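Local structure of oxalate--CoA ligase (Arabidopsis thaliana, 5IE2) at residues A[29-34]-A[65-70]; A[42-47]-A[77-82]; A[60-65]-A[112-117]; A[69-74]-A[131-136]. The protein belongs to the ANL clan of AMP-binding enzymes, carries the family's C-terminal domain and holds adenosine-5'-triphosphate in its pocket. All blocks are in the same frame, centred on the assembly; numbering follows the deposited sequence.

Interaction 1 of 4, residues A[29-34]-A[65-70]; sequences FNLTHA and NTVEFV
Val67 faces the pair Phe29 and Leu31, and the chain 65-70 leads up to it through a turn that starts helix 67-78. Asn65 comes first and looks elsewhere: its amide is fixed at both ends, OD1 accepting from Leu212 N and ND2 donating to Leu210 O. Thr66 follows as N-cap, with OG1 taking the backbone N-H of Phe69 over 3.3 Å at an angle of 161°. Val67, in the first turn, carries nearly all of this segment's contact; its two methyls are the atoms within 4.5 Å of 29-34. Its chi1 of 63° wedges CG1 between the backbone N and the carbonyl carbon and swings CG2 out anti to N, which spreads the two methyls over different partners. CG1 comes obliquely to the Phe29 ring, 3.7 Å from CE2, while CG2 meets the CD2 methyl of Leu31 at 3.9 Å. Both side chains cross that of Val67 at about a right angle. Farther along, Phe69 turns to Phe63 and Leu212, and Val70 to Leu23 and Leu222. Alternation along the extended chain puts Phe29 and Leu31 on one side of strand 29-32, with Asn30 on the other, where its OD1 bonds Ser24 OG. The first turn of the helix thus lies on the outermost strand of a mixed sheet and on Leu23 of its antiparallel neighbour 21-25: helix-on-sheet packing of an alpha/beta fold, with Val67 on both Phe29 and Leu31.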
loop_
_atom_site.group_PDB
_atom_site.type_symbol
_atom_site.label_atom_id
_atom_site.label_comp_id
_atom_site.label_asym_id
_atom_site.label_seq_id
_atom_site.Cartn_x
_atom_site.Cartn_y
_atom_site.Cartn_z
ATOM N N PHE A 29 23.311 7.785 -1.031
ATOM C CA PHE A 29 23.359 7.753 0.450
ATOM C C PHE A 29 23.353 6.341 0.994
ATOM O O PHE A 29 22.730 5.482 0.389
ATOM C CB PHE A 29 22.133 8.482 1.062
ATOM C CG PHE A 29 22.151 9.990 0.906
ATOM C CD1 PHE A 29 23.220 10.733 1.376
ATOM C CD2 PHE A 29 21.104 10.639 0.322
ATOM C CE1 PHE A 29 23.233 12.141 1.256
ATOM C CE2 PHE A 29 21.101 12.060 0.208
ATOM C CZ PHE A 29 22.174 12.786 0.685
ATOM N N ASN A 30 23.990 6.101 2.149
ATOM C CA ASN A 30 23.884 4.786 2.808
ATOM C C ASN A 30 23.904 5.065 4.303
ATOM O O ASN A 30 24.968 5.276 4.877
ATOM C CB ASN A 30 25.037 3.809 2.453
ATOM C CG ASN A 30 24.985 3.347 1.015
ATOM O OD1 ASN A 30 24.340 2.348 0.707
ATOM N ND2 ASN A 30 25.638 4.088 0.116
ATOM N N LEU A 31 22.737 5.116 4.929
ATOM C CA LEU A 31 22.655 5.462 6.352
ATOM C C LEU A 31 22.570 4.196 7.178
ATOM O O LEU A 31 21.815 3.306 6.829
ATOM C CB LEU A 31 21.418 6.319 6.633
ATOM C CG LEU A 31 21.467 7.813 6.229
ATOM C CD1 LEU A 31 21.784 8.014 4.784
ATOM C CD2 LEU A 31 20.088 8.424 6.530
ATOM N N THR A 32 23.310 4.129 8.279
ATOM C CA THR A 32 23.104 3.052 9.259
ATOM C C THR A 32 21.886 3.327 10.183
ATOM O O THR A 32 21.357 4.425 10.202
ATOM C CB THR A 32 24.315 2.884 10.175
ATOM O OG1 THR A 32 24.473 4.102 10.913
ATOM C CG2 THR A 32 25.590 2.569 9.384
ATOM N N HIS A 33 21.477 2.327 10.950
ATOM C CA HIS A 33 20.383 2.531 11.906
ATOM C C HIS A 33 20.745 3.577 12.949
ATOM O O HIS A 33 19.898 4.385 13.298
ATOM C CB HIS A 33 19.993 1.183 12.569
ATOM C CG HIS A 33 19.115 0.354 11.666
ATOM N ND1 HIS A 33 17.758 0.564 11.583
ATOM C CD2 HIS A 33 19.406 -0.608 10.753
ATOM C CE1 HIS A 33 17.245 -0.241 10.668
ATOM N NE2 HIS A 33 18.214 -0.985 10.172
ATOM N N ALA A 34 21.979 3.595 13.463
ATOM C CA ALA A 34 22.294 4.616 14.463
ATOM C C ALA A 34 22.293 6.023 13.876
ATOM O O ALA A 34 21.841 7.000 14.507
ATOM C CB ALA A 34 23.688 4.338 15.185
ATOM N N ASN A 65 9.849 9.702 -3.222
ATOM C CA ASN A 65 10.368 8.697 -2.280
ATOM C C ASN A 65 11.830 8.986 -2.006
ATOM O O ASN A 65 12.718 8.433 -2.680
ATOM C CB ASN A 65 10.212 7.261 -2.814
ATOM C CG ASN A 65 8.764 6.757 -2.723
ATOM O OD1 ASN A 65 7.881 7.425 -2.143
ATOM N ND2 ASN A 65 8.505 5.572 -3.308
ATOM N N THR A 66 12.081 9.826 -1.001
ATOM C CA THR A 66 13.438 10.319 -0.776
ATOM C C THR A 66 13.866 10.175 0.667
ATOM O O THR A 66 13.042 9.930 1.543
ATOM C CB THR A 66 13.549 11.807 -1.118
ATOM O OG1 THR A 66 12.707 12.537 -0.237
ATOM C CG2 THR A 66 13.065 12.072 -2.550
ATOM N N VAL A 67 15.160 10.330 0.907
ATOM C CA VAL A 67 15.659 10.143 2.261
ATOM C C VAL A 67 15.081 11.192 3.210
ATOM O O VAL A 67 14.811 10.895 4.418
ATOM C CB VAL A 67 17.220 10.167 2.254
ATOM C CG1 VAL A 67 17.744 11.560 1.784
ATOM C CG2 VAL A 67 17.808 9.751 3.604
ATOM N N GLU A 68 14.861 12.420 2.712
ATOM C CA GLU A 68 14.262 13.457 3.570
ATOM C C GLU A 68 12.833 13.119 3.933
ATOM O O GLU A 68 12.389 13.394 5.056
ATOM C CB GLU A 68 14.283 14.845 2.877
ATOM C CG GLU A 68 15.716 15.407 2.735
ATOM C CD GLU A 68 16.372 15.042 1.373
ATOM O OE1 GLU A 68 15.826 14.192 0.598
ATOM O OE2 GLU A 68 17.471 15.594 1.087
ATOM N N PHE A 69 12.099 12.525 3.004
ATOM C CA PHE A 69 10.753 12.099 3.406
ATOM C C PHE A 69 10.827 11.095 4.580
ATOM O O PHE A 69 10.041 11.216 5.543
ATOM C CB PHE A 69 9.976 11.459 2.258
ATOM C CG PHE A 69 8.656 10.817 2.743
ATOM C CD1 PHE A 69 7.535 11.595 2.966
ATOM C CD2 PHE A 69 8.620 9.470 3.087
ATOM C CE1 PHE A 69 6.302 11.011 3.428
ATOM C CE2 PHE A 69 7.429 8.860 3.572
ATOM C CZ PHE A 69 6.277 9.638 3.756
ATOM N N VAL A 70 11.715 10.111 4.501
ATOM C CA VAL A 70 11.801 9.103 5.576
ATOM C C VAL A 70 12.153 9.755 6.918
ATOM O O VAL A 70 11.494 9.517 7.964
ATOM C CB VAL A 70 12.834 8.004 5.251
ATOM C CG1 VAL A 70 12.984 7.026 6.437
ATOM C CG2 VAL A 70 12.404 7.225 3.985
#

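Interaction 2 of 4, residues A[42-47]-A[77-82]; sequences RAASRL and IRARAT
Ala44 turns its methyl toward the C-terminal end of helix 67-78, where Arg78 and Ala79 receive it. CB of Ala44 rests on the aliphatic root of Arg78, 3.8 Å from CG and 4.0 Å from CB, while its other neighbour, the methyl of Ala79, stands 4.3 Å from Ala44 CB. With only methyls between them the backbones come close, 5.3 Å from Ala44 CA to Ala79 CA. Arg78 holds CG anti to its N (chi1 177°) and then bends at chi2 (64°), which takes CD and the guanidinium away from Ala44, leaving CB and CG as the touching atoms. Beyond the bend NE forms a salt bridge with Glu41, on the same helix as Ala44, and NH1 reaches Leu157 O. Directly after Ala79 the helix closes in a Schellman motif: Arg80, at positive phi, gives its N to Ile77 O, and Ala81 N goes to Val76 O. Leu47 also turns toward this end and lies on Val76. No hydrogen bond joins the two segments. Chemically, the contact is close apolar packing of small methyls and methylenes between helix 33-50 and the C-terminus of helix 67-78, with the charge of Arg78 led off to Glu41 rather than buried against Ala44.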
loop_
_atom_site.group_PDB
_atom_site.type_symbol
_atom_site.label_atom_id
_atom_site.label_comp_id
_atom_site.label_asym_id
_atom_site.label_seq_id
_atom_site.Cartn_x
_atom_site.Cartn_y
_atom_site.Cartn_z
ATOM N N ARG A 42 17.351 14.510 16.035
ATOM C CA ARG A 42 17.739 15.924 15.915
ATOM C C ARG A 42 16.707 16.743 15.152
ATOM O O ARG A 42 16.383 17.901 15.521
ATOM C CB ARG A 42 19.121 16.051 15.243
ATOM C CG ARG A 42 20.174 15.465 16.203
ATOM C CD ARG A 42 21.559 15.253 15.482
ATOM N NE ARG A 42 22.461 14.323 16.198
ATOM C CZ ARG A 42 23.568 13.814 15.647
ATOM N NH1 ARG A 42 23.877 14.165 14.401
ATOM N NH2 ARG A 42 24.363 12.955 16.306
ATOM N N ALA A 43 16.171 16.139 14.092
ATOM C CA ALA A 43 15.121 16.811 13.362
ATOM C C ALA A 43 13.866 16.999 14.227
ATOM O O ALA A 43 13.196 18.028 14.121
ATOM C CB ALA A 43 14.772 16.008 12.006
ATOM N N ALA A 44 13.520 16.011 15.047
ATOM C CA ALA A 44 12.340 16.104 15.907
ATOM C C ALA A 44 12.572 17.244 16.903
ATOM O O ALA A 44 11.668 18.014 17.209
ATOM C CB ALA A 44 12.087 14.773 16.652
ATOM N N SER A 45 13.803 17.334 17.392
ATOM C CA SER A 45 14.145 18.419 18.312
ATOM C C SER A 45 13.941 19.781 17.671
ATOM O O SER A 45 13.425 20.712 18.329
ATOM C CB SER A 45 15.583 18.290 18.784
ATOM O OG SER A 45 15.637 17.321 19.805
ATOM N N ARG A 46 14.343 19.903 16.398
ATOM C CA ARG A 46 14.121 21.160 15.716
ATOM C C ARG A 46 12.618 21.433 15.513
ATOM O O ARG A 46 12.167 22.587 15.626
ATOM C CB ARG A 46 14.843 21.180 14.374
ATOM C CG ARG A 46 16.348 21.121 14.564
ATOM C CD ARG A 46 16.930 22.507 14.620
ATOM N NE ARG A 46 17.059 23.051 13.261
ATOM C CZ ARG A 46 16.703 24.282 12.893
ATOM N NH1 ARG A 46 16.208 25.129 13.787
ATOM N NH2 ARG A 46 16.873 24.677 11.627
ATOM N N LEU A 47 11.854 20.408 15.160
ATOM C CA LEU A 47 10.391 20.620 15.005
ATOM C C LEU A 47 9.763 21.159 16.306
ATOM O O LEU A 47 8.935 22.085 16.278
ATOM C CB LEU A 47 9.680 19.302 14.627
ATOM C CG LEU A 47 10.007 18.760 13.233
ATOM C CD1 LEU A 47 9.278 17.408 13.005
ATOM C CD2 LEU A 47 9.531 19.793 12.195
ATOM N N ILE A 77 6.599 11.969 13.758
ATOM C CA ILE A 77 5.951 11.086 14.756
ATOM C C ILE A 77 6.662 11.045 16.098
ATOM O O ILE A 77 6.047 10.997 17.189
ATOM C CB ILE A 77 5.863 9.715 14.127
ATOM C CG1 ILE A 77 4.837 9.814 13.003
ATOM C CG2 ILE A 77 5.543 8.679 15.075
ATOM C CD1 ILE A 77 4.824 8.595 12.173
ATOM N N ARG A 78 7.984 11.112 16.039
ATOM C CA ARG A 78 8.801 11.178 17.268
ATOM C C ARG A 78 8.461 12.383 18.125
ATOM O O ARG A 78 8.452 12.290 19.371
ATOM C CB ARG A 78 10.310 11.215 16.860
ATOM C CG ARG A 78 11.265 11.369 18.079
ATOM C CD ARG A 78 11.177 10.137 19.046
ATOM N NE ARG A 78 12.209 10.343 20.072
ATOM C CZ ARG A 78 11.990 10.495 21.377
ATOM N NH1 ARG A 78 10.770 10.389 21.885
ATOM N NH2 ARG A 78 13.020 10.743 22.179
ATOM N N ALA A 79 8.135 13.515 17.478
ATOM C CA ALA A 79 7.780 14.740 18.200
ATOM C C ALA A 79 6.324 14.709 18.730
ATOM O O ALA A 79 5.799 15.731 19.175
ATOM C CB ALA A 79 7.996 15.958 17.293
ATOM N N ARG A 80 5.703 13.532 18.670
ATOM C CA ARG A 80 4.314 13.267 19.107
ATOM C C ARG A 80 3.285 13.951 18.231
ATOM O O ARG A 80 2.152 14.168 18.650
ATOM C CB ARG A 80 4.072 13.703 20.608
ATOM C CG ARG A 80 5.016 12.984 21.609
ATOM C CD ARG A 80 4.565 13.283 23.074
ATOM N NE ARG A 80 3.209 12.765 23.326
ATOM C CZ ARG A 80 2.395 13.198 24.285
ATOM N NH1 ARG A 80 2.787 14.192 25.082
ATOM N NH2 ARG A 80 1.173 12.669 24.424
ATOM N N ALA A 81 3.668 14.263 17.001
ATOM C CA ALA A 81 2.755 14.853 16.054
ATOM C C ALA A 81 2.287 13.788 15.091
ATOM O O ALA A 81 2.797 12.664 15.098
ATOM C CB ALA A 81 3.457 16.026 15.301
ATOM N N THR A 82 1.315 14.148 14.253
ATOM C CA THR A 82 0.713 13.215 13.297
ATOM C C THR A 82 1.208 13.563 11.895
ATOM O O THR A 82 1.034 14.712 11.495
ATOM C CB THR A 82 -0.853 13.309 13.338
ATOM O OG1 THR A 82 -1.307 12.942 14.661
ATOM C CG2 THR A 82 -1.484 12.328 12.333
#

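Interaction 3 of 4, residues A[60-65]-A[112-117]; sequences ALTFPN and EGNAPA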
loop_
_atom_site.group_PDB
_atom_site.type_symbol
_atom_site.label_atom_id
_atom_site.label_comp_id
_atom_site.label_asym_id
_atom_site.label_seq_id
_atom_site.Cartn_x
_atom_site.Cartn_y
_atom_site.Cartn_z
ATOM N N ALA A 60 1.829 18.124 7.461
ATOM C CA ALA A 60 1.683 17.548 6.108
ATOM C C ALA A 60 3.055 17.406 5.476
ATOM O O ALA A 60 3.954 18.216 5.736
ATOM C CB ALA A 60 0.758 18.449 5.204
ATOM N N LEU A 61 3.247 16.316 4.726
ATOM C CA LEU A 61 4.533 16.089 4.029
ATOM C C LEU A 61 4.249 15.869 2.544
ATOM O O LEU A 61 3.366 15.062 2.205
ATOM C CB LEU A 61 5.264 14.859 4.577
ATOM C CG LEU A 61 5.640 14.996 6.053
ATOM C CD1 LEU A 61 4.601 14.287 6.870
ATOM C CD2 LEU A 61 7.020 14.421 6.305
ATOM N N THR A 62 4.958 16.547 1.645
ATOM C CA THR A 62 4.812 16.098 0.256
ATOM C C THR A 62 6.199 16.056 -0.397
ATOM O O THR A 62 6.920 17.075 -0.512
ATOM C CB THR A 62 3.794 16.954 -0.536
ATOM O OG1 THR A 62 3.582 16.341 -1.825
ATOM C CG2 THR A 62 4.256 18.400 -0.693
ATOM N N PHE A 63 6.591 14.826 -0.725
ATOM C CA PHE A 63 7.936 14.493 -1.222
ATOM C C PHE A 63 7.800 13.384 -2.258
ATOM O O PHE A 63 6.868 12.581 -2.164
ATOM C CB PHE A 63 8.818 13.940 -0.092
ATOM C CG PHE A 63 9.248 14.959 0.977
ATOM C CD1 PHE A 63 10.553 15.457 0.991
ATOM C CD2 PHE A 63 8.405 15.265 2.062
ATOM C CE1 PHE A 63 10.971 16.343 2.004
ATOM C CE2 PHE A 63 8.799 16.160 3.083
ATOM C CZ PHE A 63 10.103 16.681 3.081
ATOM N N PRO A 64 8.778 13.247 -3.158
ATOM C CA PRO A 64 8.982 11.930 -3.800
ATOM C C PRO A 64 9.489 10.908 -2.777
ATOM O O PRO A 64 9.614 11.219 -1.566
ATOM C CB PRO A 64 10.080 12.199 -4.874
ATOM C CG PRO A 64 10.355 13.739 -4.825
ATOM C CD PRO A 64 9.865 14.212 -3.448
ATOM N N ASN A 65 9.849 9.702 -3.222
ATOM C CA ASN A 65 10.368 8.697 -2.280
ATOM C C ASN A 65 11.830 8.986 -2.006
ATOM O O ASN A 65 12.718 8.433 -2.680
ATOM C CB ASN A 65 10.212 7.261 -2.814
ATOM C CG ASN A 65 8.764 6.757 -2.723
ATOM O OD1 ASN A 65 7.881 7.425 -2.143
ATOM N ND2 ASN A 65 8.505 5.572 -3.308
ATOM N N GLU A 112 13.679 21.654 -3.185
ATOM C CA GLU A 112 13.199 22.043 -4.544
ATOM C C GLU A 112 11.737 22.524 -4.458
ATOM O O GLU A 112 11.252 23.383 -5.234
ATOM C CB GLU A 112 13.306 20.887 -5.542
ATOM C CG GLU A 112 14.689 20.389 -5.874
ATOM C CD GLU A 112 15.278 19.369 -4.870
ATOM O OE1 GLU A 112 14.633 19.019 -3.855
ATOM O OE2 GLU A 112 16.401 18.878 -5.131
ATOM N N GLY A 113 11.011 21.989 -3.490
ATOM C CA GLY A 113 9.658 22.472 -3.269
ATOM C C GLY A 113 8.573 21.761 -4.084
ATOM O O GLY A 113 8.821 20.778 -4.790
ATOM N N ASN A 114 7.362 22.259 -3.934
ATOM C CA ASN A 114 6.191 21.761 -4.644
ATOM C C ASN A 114 5.253 22.941 -4.823
ATOM O O ASN A 114 4.631 23.432 -3.858
ATOM C CB ASN A 114 5.529 20.613 -3.874
ATOM C CG ASN A 114 4.340 20.021 -4.637
ATOM O OD1 ASN A 114 3.371 20.709 -4.899
ATOM N ND2 ASN A 114 4.423 18.755 -4.983
ATOM N N ALA A 115 5.167 23.468 -6.049
ATOM C CA ALA A 115 4.493 24.742 -6.227
ATOM C C ALA A 115 2.992 24.699 -5.889
ATOM O O ALA A 115 2.499 25.594 -5.200
ATOM C CB ALA A 115 4.743 25.270 -7.674
ATOM N N PRO A 116 2.265 23.653 -6.337
ATOM C CA PRO A 116 0.850 23.603 -5.957
ATOM C C PRO A 116 0.663 23.474 -4.438
ATOM O O PRO A 116 -0.250 24.116 -3.894
ATOM C CB PRO A 116 0.325 22.349 -6.683
ATOM C CG PRO A 116 1.242 22.202 -7.859
ATOM C CD PRO A 116 2.609 22.594 -7.306
ATOM N N ALA A 117 1.496 22.677 -3.760
ATOM C CA ALA A 117 1.292 22.509 -2.325
ATOM C C ALA A 117 1.630 23.808 -1.626
ATOM O O ALA A 117 0.917 24.238 -0.723
ATOM C CB ALA A 117 2.139 21.347 -1.749
#
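Thr62 lays its CG2 methyl against the CB of Ala117, 3.8 Å away, and at 4.1 Å also meets the CB of Asn114. The contact sits in the parallel part of a five-stranded sheet: Thr62 belongs to the chain 60-65 that carries the end of strand 58-61, and Ala117 is in the first turn of helix 115-123, the helix of a beta-alpha-beta crossover from strand 104-110 to its neighbour 127-132. In Thr62 a chi1 of -173° turns OG1 anti to the backbone N and leaves CG2 between N and the carbonyl carbon, so the methyl faces the helix start while the hydroxyl bonds Leu86 O. Asn114 crosses Thr62 at about a right angle. Its ND2 stands 4.1 Å from Thr62 OG1, too far for a bond, and donates instead to Ala88 O; both polar groups therefore hold the chain just after strand 82-85. Phe95 of helix 92-101 touches Thr62, Asn114 and Ala117 alike. Asn114 is also the N-cap of helix 115-123: its OD1 accepts the N-H of Ala117 at 2.9 Å, with an N-H...O angle of 159° and the donor tilted 25° from the carbonyl plane.

Interaction 4 of 4, residues A[69-74]-A[131-136]; sequences FVIMFL and ATLLDA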
loop_
_atom_site.group_PDB
_atom_site.type_symbol
_atom_site.label_atom_id
_atom_site.label_comp_id
_atom_site.label_asym_id
_atom_site.label_seq_id
_atom_site.Cartn_x
_atom_site.Cartn_y
_atom_site.Cartn_z
ATOM N N PHE A 69 12.099 12.525 3.004
ATOM C CA PHE A 69 10.753 12.099 3.406
ATOM C C PHE A 69 10.827 11.095 4.580
ATOM O O PHE A 69 10.041 11.216 5.543
ATOM C CB PHE A 69 9.976 11.459 2.258
ATOM C CG PHE A 69 8.656 10.817 2.743
ATOM C CD1 PHE A 69 7.535 11.595 2.966
ATOM C CD2 PHE A 69 8.620 9.470 3.087
ATOM C CE1 PHE A 69 6.302 11.011 3.428
ATOM C CE2 PHE A 69 7.429 8.860 3.572
ATOM C CZ PHE A 69 6.277 9.638 3.756
ATOM N N VAL A 70 11.715 10.111 4.501
ATOM C CA VAL A 70 11.801 9.103 5.576
ATOM C C VAL A 70 12.153 9.755 6.918
ATOM O O VAL A 70 11.494 9.517 7.964
ATOM C CB VAL A 70 12.834 8.004 5.251
ATOM C CG1 VAL A 70 12.984 7.026 6.437
ATOM C CG2 VAL A 70 12.404 7.225 3.985
ATOM N N ILE A 71 13.221 10.564 6.882
ATOM C CA ILE A 71 13.660 11.192 8.118
ATOM C C ILE A 71 12.562 12.069 8.691
ATOM O O ILE A 71 12.300 12.020 9.898
ATOM C CB ILE A 71 14.934 12.038 7.906
ATOM C CG1 ILE A 71 16.088 11.115 7.480
ATOM C CG2 ILE A 71 15.273 12.847 9.273
ATOM C CD1 ILE A 71 17.337 11.853 6.919
ATOM N N MET A 72 11.935 12.904 7.864
ATOM C CA MET A 72 10.936 13.835 8.413
ATOM C C MET A 72 9.638 13.148 8.845
ATOM O O MET A 72 9.004 13.557 9.824
ATOM C CB MET A 72 10.614 14.952 7.403
ATOM C CG MET A 72 11.819 15.983 7.206
ATOM S SD MET A 72 12.672 16.410 8.765
ATOM C CE MET A 72 11.379 17.296 9.692
ATOM N N PHE A 73 9.248 12.086 8.140
ATOM C CA PHE A 73 8.089 11.276 8.573
ATOM C C PHE A 73 8.292 10.771 10.007
ATOM O O PHE A 73 7.403 10.939 10.896
ATOM C CB PHE A 73 7.871 10.097 7.619
ATOM C CG PHE A 73 6.726 9.201 8.024
ATOM C CD1 PHE A 73 5.422 9.537 7.638
ATOM C CD2 PHE A 73 6.952 8.062 8.760
ATOM C CE1 PHE A 73 4.331 8.703 8.007
ATOM C CE2 PHE A 73 5.882 7.221 9.140
ATOM C CZ PHE A 73 4.574 7.567 8.765
ATOM N N LEU A 74 9.468 10.175 10.229
ATOM C CA LEU A 74 9.720 9.609 11.563
ATOM C C LEU A 74 9.985 10.696 12.609
ATOM O O LEU A 74 9.709 10.468 13.797
ATOM C CB LEU A 74 10.909 8.645 11.505
ATOM C CG LEU A 74 10.521 7.376 10.707
ATOM C CD1 LEU A 74 11.722 6.465 10.441
ATOM C CD2 LEU A 74 9.366 6.533 11.457
ATOM N N ALA A 131 13.233 20.666 3.844
ATOM C CA ALA A 131 14.147 19.716 4.483
ATOM C C ALA A 131 15.171 19.200 3.487
ATOM O O ALA A 131 14.806 18.738 2.385
ATOM C CB ALA A 131 13.313 18.526 5.108
ATOM N N THR A 132 16.461 19.221 3.872
ATOM C CA THR A 132 17.534 18.769 2.986
ATOM C C THR A 132 18.630 18.005 3.732
ATOM O O THR A 132 19.118 18.497 4.731
ATOM C CB THR A 132 18.254 19.940 2.281
ATOM O OG1 THR A 132 17.278 20.835 1.766
ATOM C CG2 THR A 132 19.107 19.402 1.158
ATOM N N LEU A 133 18.987 16.818 3.264
ATOM C CA LEU A 133 20.132 16.072 3.811
ATOM C C LEU A 133 21.348 16.313 2.958
ATOM O O LEU A 133 21.323 16.066 1.753
ATOM C CB LEU A 133 19.858 14.568 3.870
ATOM C CG LEU A 133 20.918 13.729 4.630
ATOM C CD1 LEU A 133 20.924 14.044 6.123
ATOM C CD2 LEU A 133 20.643 12.202 4.439
ATOM N N LEU A 134 22.436 16.766 3.573
ATOM C CA LEU A 134 23.601 17.159 2.788
ATOM C C LEU A 134 24.673 16.072 2.666
ATOM O O LEU A 134 24.962 15.575 1.560
ATOM C CB LEU A 134 24.194 18.434 3.387
ATOM C CG LEU A 134 23.284 19.639 3.141
ATOM C CD1 LEU A 134 23.852 20.860 3.814
ATOM C CD2 LEU A 134 23.124 19.875 1.648
ATOM N N ASP A 135 25.334 15.782 3.767
ATOM C CA ASP A 135 26.442 14.837 3.776
ATOM C C ASP A 135 26.424 14.181 5.146
ATOM O O ASP A 135 25.661 14.588 6.024
ATOM C CB ASP A 135 27.776 15.532 3.536
ATOM C CG ASP A 135 28.093 16.573 4.605
ATOM O OD1 ASP A 135 27.756 17.746 4.391
ATOM O OD2 ASP A 135 28.662 16.247 5.674
ATOM N N ALA A 136 27.276 13.192 5.334
ATOM C CA ALA A 136 27.236 12.403 6.571
ATOM C C ALA A 136 27.813 13.117 7.785
ATOM O O ALA A 136 27.839 12.561 8.896
ATOM C CB ALA A 136 27.976 11.080 6.340
#
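The backbone N of Leu133 donates to OE2 of Glu68, which stands just before segment 69-74, a bond from the chain after strand 127-132 to the first turn of helix 67-78. That helix is the connection of a beta-alpha-beta crossover, from strand 58-61 to the adjacent parallel strand 82-85, and it packs on a face of the five-stranded sheet to which strand 127-132 also belongs. One turn on from Glu68, two neighbouring residues make the apolar contact. Met72 brings its CG to 3.6 Å from the CB of Ala131, the closest approach of the two segments. Beyond CG the chain bends at chi2 (-40°) and again at chi3, leading the thioether off Ala131 toward Ala43 and Leu47 of helix 33-50; Leu140 and Leu142 also touch Met72. Alternation along the extended chain sets Ala131 and Leu133 to the helix side, whereas Thr132 turns elsewhere. All four touching residues are buried. Ile71 also packs on Leu36, so both Ile71 and Met72 touch helix 33-50. Leu133 holds CG anti to its backbone N, chi1 -171°, and crosses Ile71 at about a right angle; their end methyls, Ile71 CD1 and Leu133 CD2, lie 4.1 Å apart.

How the interactions relate
Helix 67-78 runs through interactions 1, 2 and 4, meeting a strand at its start, the end of strand 127-132 and the chain after it farther along, and, in interaction 2, helix 33-50 at its C-terminal end. Interactions 1 and 4 overlap, sharing Phe69 and Val70, with centres about 6 Å apart; Phe29 CZ also comes within 3.6 Å of Leu133 O. Met72 joins 4 to 2, its SD lying 3.9 Å from Ala43 CB. Interaction 3 shares Asn65 with 1 and adjoins 1 and 4 through Phe63 CB, 3.6 Å from Phe69 CB, but does not touch interaction 2. The adenosine-5'-triphosphate pocket draws on residues between 170 and 500, hence on none of these segments.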